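Local coordinates for cobalamin biosynthesis protein CobN (Mycobacterium tuberculosis, PDB 7C6O), which is the large, catalytic subunit of cobaltochelatase, the enzyme that inserts cobalt into the corrin ring during cobalamin biosynthesis, at residues 872-877 / 1094-1099. Residues are numbered along the deposited sequence; the frame is centred on the assembly and turned at random.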
# COMPACT_ATOMS: atom_id res chain seq x y z
N ASP A 872 -21.45 -12.81 -25.06
CA ASP A 872 -21.15 -12.93 -26.49
C ASP A 872 -20.59 -14.31 -26.83
O ASP A 872 -20.90 -14.86 -27.89
CB ASP A 872 -20.16 -11.84 -26.91
CG ASP A 872 -20.82 -10.49 -27.11
OD1 ASP A 872 -22.06 -10.41 -27.03
OD2 ASP A 872 -20.09 -9.51 -27.34
N GLU A 873 -19.78 -14.88 -25.94
CA GLU A 873 -19.16 -16.16 -26.21
C GLU A 873 -20.04 -17.35 -25.85
O GLU A 873 -20.00 -18.38 -26.53
CB GLU A 873 -17.82 -16.28 -25.46
CG GLU A 873 -17.09 -17.58 -25.72
CD GLU A 873 -15.58 -17.45 -25.57
OE1 GLU A 873 -15.11 -16.33 -25.31
OE2 GLU A 873 -14.88 -18.47 -25.73
N HIS A 874 -20.86 -17.23 -24.80
CA HIS A 874 -21.61 -18.37 -24.29
C HIS A 874 -23.12 -18.24 -24.40
O HIS A 874 -23.83 -19.21 -24.12
CB HIS A 874 -21.24 -18.63 -22.82
CG HIS A 874 -19.77 -18.82 -22.59
ND1 HIS A 874 -18.96 -17.83 -22.08
CD2 HIS A 874 -18.96 -19.88 -22.83
CE1 HIS A 874 -17.72 -18.27 -22.00
NE2 HIS A 874 -17.69 -19.51 -22.45
N GLY A 875 -23.64 -17.08 -24.81
CA GLY A 875 -25.07 -16.92 -24.95
C GLY A 875 -25.85 -16.93 -23.65
O GLY A 875 -27.05 -17.18 -23.67
N ARG A 876 -25.19 -16.66 -22.53
CA ARG A 876 -25.85 -16.65 -21.23
C ARG A 876 -24.98 -15.87 -20.25
O ARG A 876 -23.79 -15.67 -20.48
CB ARG A 876 -26.11 -18.07 -20.72
CG ARG A 876 -24.88 -18.96 -20.74
CD ARG A 876 -24.87 -19.92 -19.56
NE ARG A 876 -26.09 -20.73 -19.50
CZ ARG A 876 -26.47 -21.42 -18.44
NH1 ARG A 876 -25.74 -21.40 -17.33
NH2 ARG A 876 -27.60 -22.13 -18.47
N TRP A 877 -25.60 -15.44 -19.16
CA TRP A 877 -24.86 -14.74 -18.12
C TRP A 877 -23.98 -15.71 -17.35
O TRP A 877 -24.35 -16.88 -17.15
CB TRP A 877 -25.81 -14.04 -17.15
CG TRP A 877 -26.79 -13.11 -17.79
CD1 TRP A 877 -28.12 -13.33 -17.98
CD2 TRP A 877 -26.51 -11.81 -18.32
NE1 TRP A 877 -28.69 -12.24 -18.59
CE2 TRP A 877 -27.73 -11.29 -18.81
CE3 TRP A 877 -25.36 -11.03 -18.42
CZ2 TRP A 877 -27.82 -10.04 -19.40
CZ3 TRP A 877 -25.45 -9.78 -19.01
CH2 TRP A 877 -26.67 -9.29 -19.49
N ALA A 1094 -13.55 -19.72 -17.53
CA ALA A 1094 -13.05 -18.65 -18.38
C ALA A 1094 -12.12 -17.76 -17.56
O ALA A 1094 -12.30 -17.57 -16.36
CB ALA A 1094 -14.21 -17.83 -18.96
N ALA A 1095 -11.09 -17.23 -18.22
CA ALA A 1095 -10.10 -16.38 -17.56
C ALA A 1095 -10.01 -15.08 -18.35
O ALA A 1095 -9.54 -15.07 -19.49
CB ALA A 1095 -8.74 -17.07 -17.46
N TYR A 1096 -10.48 -13.99 -17.75
CA TYR A 1096 -10.52 -12.69 -18.40
C TYR A 1096 -9.57 -11.71 -17.73
O TYR A 1096 -9.33 -11.79 -16.52
CB TYR A 1096 -11.93 -12.08 -18.38
CG TYR A 1096 -12.96 -12.76 -19.26
CD1 TYR A 1096 -12.62 -13.84 -20.07
CD2 TYR A 1096 -14.27 -12.32 -19.28
CE1 TYR A 1096 -13.56 -14.46 -20.87
CE2 TYR A 1096 -15.23 -12.93 -20.07
CZ TYR A 1096 -14.87 -13.99 -20.87
OH TYR A 1096 -15.82 -14.60 -21.66
N ILE A 1097 -9.06 -10.77 -18.52
CA ILE A 1097 -8.30 -9.63 -18.04
C ILE A 1097 -9.13 -8.38 -18.29
O ILE A 1097 -9.51 -8.10 -19.43
CB ILE A 1097 -6.93 -9.52 -18.74
CG1 ILE A 1097 -6.00 -10.65 -18.30
CG2 ILE A 1097 -6.31 -8.15 -18.48
CD1 ILE A 1097 -5.58 -10.56 -16.85
N GLY A 1098 -9.43 -7.64 -17.23
CA GLY A 1098 -10.07 -6.35 -17.39
C GLY A 1098 -9.03 -5.26 -17.51
O GLY A 1098 -8.22 -5.06 -16.61
N ASP A 1099 -9.03 -4.54 -18.63
CA ASP A 1099 -8.03 -3.51 -18.90
C ASP A 1099 -8.60 -2.16 -18.47
O ASP A 1099 -9.39 -1.55 -19.19
CB ASP A 1099 -7.63 -3.51 -20.37
CG ASP A 1099 -6.46 -2.58 -20.67
OD1 ASP A 1099 -6.06 -1.80 -19.78
OD2 ASP A 1099 -5.94 -2.62 -21.81
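Tyr1096, His874 and Glu873 supply most of a small contact, 86 Å² in all, and illustrate how a long aromatic side chain can span the gap between a sheet and a helix lying over it. The backbones stay well apart: the closest pair of CA atoms, those of Glu873 and Ala1094, is 10.2 Å apart. It is the side chain of Tyr1096 that brings the strand near the helix end. With CG anti to its own carbonyl carbon (chi1 -70°), its ring runs out from the strand and carries the hydroxyl to the last turn of the helix.

There the phenol oxygen meets two side chains at equal range. OH of Tyr1096 lies 4.1 Å from CE1 of His874, at the edge of the imidazole and near its plane, the two side chains approaching from opposite directions. The same OH is 4.1 Å from OE1 of Glu873, whose carboxylate plane is turned 29° from the phenol ring. At these separations the groups are loose neighbours, too far apart for a hydrogen bond.

The two helix residues also pack on each other: CG of Glu873 lies over the centre of the imidazole of His874, 3.8 Å above its plane. Ala1094, two residues before the tyrosine, turns its methyl group toward the helix end and is partly covered by it. Tyr1096 also packs on Leu866, Arg869 and Tyr870 of the same helix and on Val1056 of the adjoining strand. Tyr1096 is buried, whereas Glu873 and His874 at the helix end are exposed.

After His874, Gly875, with positive phi, takes the chain out of the helix. The C-terminal part of helix 853-874 meets strand 1094-1099 chiefly through Tyr1096, and that strand pairs in parallel with strand 1056-1061: layered alpha/beta packing of a helix on a mixed sheet.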